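Local coordinates for protein 2-hydroxyisocaproyl-CoA dehydratase activator (Clostridium difficile, PDB 4EHU) that uses ATP hydrolysis to drive the transfer of one electron from its [4Fe-4S] cluster to (R)-2-hydroxyisocaproyl-CoA dehydratase in the reductive branch of leucine fermentation, at residues 138-143 against 180-185; 152-157 against 185-190. All coordinates share one frame; numbering follows the deposited sequence.

Interaction 1 of 2, residues 138-143 against 180-185; sequences KIIEVD and AKIEDI
Ile140, in the last turn of helix 130-140, packs against Ile182 and Ile185 in the first turn of helix 182-204. Its CB lies 3.7 Å from Ile182 CD1, so the branch point itself is in contact. From there the side chain forks: CG2, beside the backbone N, comes to 4.2 Å from Ile185 CG2, whereas CG1 turns between the backbone N and the carbonyl carbon (chi1 65°) and carries its methyl back to the same partner, with Ile140 CD1 3.9 Å from Ile182 CD1. A single methyl of Ile182 thus rests against several atoms of Ile140. With CG1 anti to the backbone N (chi1 -173°) and chi2 near 63°, Ile182 brings CD1 up to Ile140. No hydrogen bond spans the two segments; the contact is apolar. Right after Ile140, Glu141 adopts positive phi as the C-prime residue of a Schellman motif, which turns the chain out of the helix. Lys181 occupies the N-cap position of the facing helix. Helix 165-177 supplies Val172 against Ile140 and Leu176 against Ile185, while Leu147 of helix 147-151 meets both Ile140 and Val142, so the contact lies within a cluster of four helices.

Interaction 2 of 2, residues 152-157 against 185-190; sequences MNSQNE and IVAGIH
Ala187 and Gly188 on helix 182-204 receive Ser154 and Glu157 from the irregular segment 152-157, which runs over one flank of the helix. Ile185, one turn before Ile189, points away from this segment, and its O accepts the N-H of Ile189 at 3.0 Å. Val186 O likewise accepts the N-H of His190, so the helix is regular where the loop crosses it. Ala187 faces the loop: its CB is 3.3 Å from Ser154 OG and 3.5 Å from Ser154 CB, a snug approach of methyl to hydroxymethyl. Ser154 OG, anti to its own backbone N (chi1 173°), has its polar partner in Asp184 OD1, just upstream on the helix; that one oxygen gathers the hydroxyl of Ser154 and the N-H of Asn156, with a weak third bond from Gln155. The methyl of Ala187 also meets the second arm of the loop, lying 4.1 Å from Glu157 CG. In this actin-fold ATPase the loop is the first part of the connection between helices 147-151 and 165-177, laid across a third helix. At Gly188 the contact passes to the main chain: Glu157 CG rests on the backbone, 3.5 Å from both Gly188 N and Gly188 CA. An extended chain beyond CG carries the acid onward along the helix, where Glu157 OE1 is hydrogen-bonded to Thr191 OG1, itself also bonded to Ala187 O. Ile189 points away from the loop and touches Met136 of helix 130-140, while His190 meets Leu147 of helix 147-151; one face of the His190 ring has Val186 O 3.4 Å above the plane, displaced toward the rim.

How the interactions relate
From the N terminus, the chain first reaches the end of helix 130-140, then, past the short helix 147-151, the loop 152-157. Helix 165-177 follows, beginning directly after the cluster ligand Cys164, and the chain then enters helix 182-204. Interaction 1 closes the longer loop, from 138-143 to 180-185; interaction 2 begins inside it, at 152-157, and ends beyond it, at 185-190. The two loops therefore cross rather than nest. Ile185 belongs to both, though it touches across only in interaction 1. Their centres lie about 9 Å apart, and successive parts of helix 182-204 serve both: its start meets helix 130-140, and its next turns meet the loop before helix 165-177.

Interaction 1 of 2, residues 138-143 against 180-185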
# COMPACT_ATOMS: atom_id res chain seq x y z
N LYS A 138 -11.62 5.92 -9.03
CA LYS A 138 -11.68 5.15 -10.26
C LYS A 138 -12.63 3.97 -10.10
O LYS A 138 -13.43 3.67 -10.99
CB LYS A 138 -10.28 4.66 -10.65
CG LYS A 138 -10.20 3.93 -11.98
CD LYS A 138 -8.76 3.49 -12.24
CE LYS A 138 -8.58 2.87 -13.63
NZ LYS A 138 -7.17 2.46 -13.89
N ILE A 139 -12.56 3.30 -8.96
CA ILE A 139 -13.38 2.11 -8.73
C ILE A 139 -14.86 2.43 -8.59
O ILE A 139 -15.71 1.69 -9.09
CB ILE A 139 -12.92 1.37 -7.48
CG1 ILE A 139 -11.46 0.99 -7.63
CG2 ILE A 139 -13.76 0.13 -7.25
CD1 ILE A 139 -10.83 0.59 -6.34
N ILE A 140 -15.17 3.53 -7.90
CA ILE A 140 -16.57 3.90 -7.70
C ILE A 140 -17.08 4.75 -8.86
O ILE A 140 -18.25 5.11 -8.91
CB ILE A 140 -16.77 4.62 -6.36
CG1 ILE A 140 -16.04 5.95 -6.35
CG2 ILE A 140 -16.29 3.73 -5.20
CD1 ILE A 140 -16.34 6.77 -5.10
N GLU A 141 -16.18 5.05 -9.80
CA GLU A 141 -16.50 5.77 -11.03
C GLU A 141 -17.08 7.17 -10.80
O GLU A 141 -18.11 7.53 -11.35
CB GLU A 141 -17.41 4.92 -11.92
CG GLU A 141 -16.78 3.58 -12.24
CD GLU A 141 -17.61 2.72 -13.17
OE1 GLU A 141 -18.81 3.02 -13.34
OE2 GLU A 141 -17.06 1.75 -13.72
N VAL A 142 -16.38 7.95 -9.98
CA VAL A 142 -16.66 9.38 -9.90
C VAL A 142 -15.33 10.11 -9.95
O VAL A 142 -14.29 9.54 -9.66
CB VAL A 142 -17.40 9.75 -8.62
CG1 VAL A 142 -18.70 8.95 -8.51
CG2 VAL A 142 -16.52 9.53 -7.42
N ASP A 143 -15.35 11.38 -10.34
CA ASP A 143 -14.12 12.13 -10.39
C ASP A 143 -13.71 12.49 -8.97
O ASP A 143 -14.56 12.67 -8.10
CB ASP A 143 -14.29 13.40 -11.22
CG ASP A 143 -14.90 13.14 -12.58
OD1 ASP A 143 -14.77 11.99 -13.08
OD2 ASP A 143 -15.50 14.07 -13.16
N ALA A 180 -24.46 -0.59 -1.32
CA ALA A 180 -24.37 0.46 -0.31
C ALA A 180 -24.47 1.81 -1.01
O ALA A 180 -24.04 1.97 -2.16
CB ALA A 180 -23.07 0.35 0.46
N LYS A 181 -25.02 2.80 -0.31
CA LYS A 181 -25.18 4.12 -0.90
C LYS A 181 -23.80 4.71 -1.18
O LYS A 181 -22.93 4.67 -0.32
CB LYS A 181 -25.92 5.04 0.07
CG LYS A 181 -27.37 4.65 0.35
CD LYS A 181 -27.95 5.63 1.36
CE LYS A 181 -29.32 5.15 1.86
NZ LYS A 181 -30.33 5.17 0.78
N ILE A 182 -23.62 5.25 -2.38
CA ILE A 182 -22.32 5.78 -2.78
C ILE A 182 -21.78 6.81 -1.78
O ILE A 182 -20.60 6.80 -1.46
CB ILE A 182 -22.35 6.38 -4.21
CG1 ILE A 182 -20.94 6.76 -4.67
CG2 ILE A 182 -23.28 7.59 -4.29
CD1 ILE A 182 -20.02 5.59 -4.79
N GLU A 183 -22.64 7.69 -1.28
CA GLU A 183 -22.18 8.71 -0.35
C GLU A 183 -21.62 8.10 0.93
O GLU A 183 -20.69 8.66 1.53
CB GLU A 183 -23.29 9.72 -0.02
CG GLU A 183 -24.57 9.10 0.60
CD GLU A 183 -25.66 8.73 -0.41
OE1 GLU A 183 -25.33 8.40 -1.57
OE2 GLU A 183 -26.86 8.76 -0.05
N ASP A 184 -22.18 6.97 1.38
CA ASP A 184 -21.66 6.30 2.57
C ASP A 184 -20.35 5.57 2.30
O ASP A 184 -19.51 5.47 3.19
CB ASP A 184 -22.70 5.32 3.14
CG ASP A 184 -23.92 6.06 3.71
OD1 ASP A 184 -23.71 7.16 4.28
OD2 ASP A 184 -25.07 5.56 3.57
N ILE A 185 -20.19 5.06 1.09
CA ILE A 185 -18.92 4.45 0.66
C ILE A 185 -17.85 5.51 0.62
O ILE A 185 -16.75 5.32 1.15
CB ILE A 185 -19.05 3.79 -0.74
CG1 ILE A 185 -20.03 2.62 -0.68
CG2 ILE A 185 -17.67 3.29 -1.24
CD1 ILE A 185 -20.33 2.03 -2.04

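Interaction 2 of 2, residues 152-157 against 185-190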
# COMPACT_ATOMS: atom_id res chain seq x y z
N MET A 152 -20.92 14.69 1.63
CA MET A 152 -21.83 15.50 2.46
C MET A 152 -23.15 14.79 2.71
O MET A 152 -23.81 15.03 3.73
CB MET A 152 -22.14 16.85 1.80
CG MET A 152 -20.93 17.71 1.57
SD MET A 152 -21.48 19.24 0.78
CE MET A 152 -20.01 20.24 0.98
N ASN A 153 -23.60 13.98 1.74
CA ASN A 153 -24.91 13.33 1.87
C ASN A 153 -24.90 12.08 2.74
O ASN A 153 -25.95 11.50 2.99
CB ASN A 153 -25.45 12.94 0.49
CG ASN A 153 -25.72 14.14 -0.38
OD1 ASN A 153 -26.23 15.16 0.10
ND2 ASN A 153 -25.39 14.04 -1.66
N SER A 154 -23.72 11.65 3.19
CA SER A 154 -23.62 10.44 4.00
C SER A 154 -24.30 10.62 5.35
O SER A 154 -24.09 11.62 6.04
CB SER A 154 -22.13 10.08 4.21
OG SER A 154 -22.00 9.01 5.13
N GLN A 155 -25.10 9.63 5.72
CA GLN A 155 -25.70 9.58 7.05
C GLN A 155 -25.23 8.35 7.82
O GLN A 155 -25.28 8.33 9.05
CB GLN A 155 -27.21 9.54 6.92
CG GLN A 155 -27.73 10.89 6.39
CD GLN A 155 -29.17 10.77 5.90
OE1 GLN A 155 -29.42 10.52 4.72
NE2 GLN A 155 -30.13 10.90 6.83
N ASN A 156 -24.80 7.31 7.13
CA ASN A 156 -24.32 6.13 7.85
C ASN A 156 -23.16 5.50 7.08
O ASN A 156 -23.30 4.55 6.31
CB ASN A 156 -25.44 5.13 8.15
CG ASN A 156 -26.57 5.74 8.99
OD1 ASN A 156 -26.62 5.60 10.23
ND2 ASN A 156 -27.49 6.42 8.32
N GLU A 157 -22.02 6.11 7.31
CA GLU A 157 -20.73 5.73 6.74
C GLU A 157 -20.53 4.22 6.75
O GLU A 157 -20.83 3.55 7.74
CB GLU A 157 -19.64 6.39 7.58
CG GLU A 157 -18.24 6.03 7.17
CD GLU A 157 -17.20 6.63 8.09
OE1 GLU A 157 -17.35 7.79 8.45
OE2 GLU A 157 -16.25 5.92 8.47
N ILE A 185 -20.19 5.06 1.09
CA ILE A 185 -18.92 4.45 0.66
C ILE A 185 -17.85 5.51 0.62
O ILE A 185 -16.75 5.32 1.15
CB ILE A 185 -19.05 3.79 -0.74
CG1 ILE A 185 -20.03 2.62 -0.68
CG2 ILE A 185 -17.67 3.29 -1.24
CD1 ILE A 185 -20.33 2.03 -2.04
N VAL A 186 -18.17 6.65 0.01
CA VAL A 186 -17.22 7.77 -0.04
C VAL A 186 -16.87 8.29 1.36
O VAL A 186 -15.69 8.55 1.64
CB VAL A 186 -17.76 8.93 -0.90
CG1 VAL A 186 -16.83 10.15 -0.84
CG2 VAL A 186 -17.94 8.47 -2.34
N ALA A 187 -17.85 8.44 2.26
CA ALA A 187 -17.51 8.89 3.61
C ALA A 187 -16.53 7.91 4.25
O ALA A 187 -15.62 8.34 4.96
CB ALA A 187 -18.77 9.05 4.51
N GLY A 188 -16.72 6.61 4.03
CA GLY A 188 -15.83 5.61 4.62
C GLY A 188 -14.42 5.75 4.07
O GLY A 188 -13.47 5.63 4.81
N ILE A 189 -14.32 5.99 2.77
CA ILE A 189 -13.03 6.21 2.11
C ILE A 189 -12.32 7.43 2.72
O ILE A 189 -11.13 7.40 2.99
CB ILE A 189 -13.27 6.41 0.60
CG1 ILE A 189 -13.50 5.04 -0.07
CG2 ILE A 189 -12.11 7.17 -0.05
CD1 ILE A 189 -14.16 5.18 -1.46
N HIS A 190 -13.07 8.50 2.99
CA HIS A 190 -12.51 9.69 3.59
C HIS A 190 -12.04 9.42 5.00
O HIS A 190 -10.99 9.89 5.43
CB HIS A 190 -13.53 10.83 3.57
CG HIS A 190 -13.79 11.34 2.20
ND1 HIS A 190 -14.92 12.09 1.90
CD2 HIS A 190 -13.07 11.28 1.06
CE1 HIS A 190 -14.88 12.41 0.62
NE2 HIS A 190 -13.77 11.93 0.09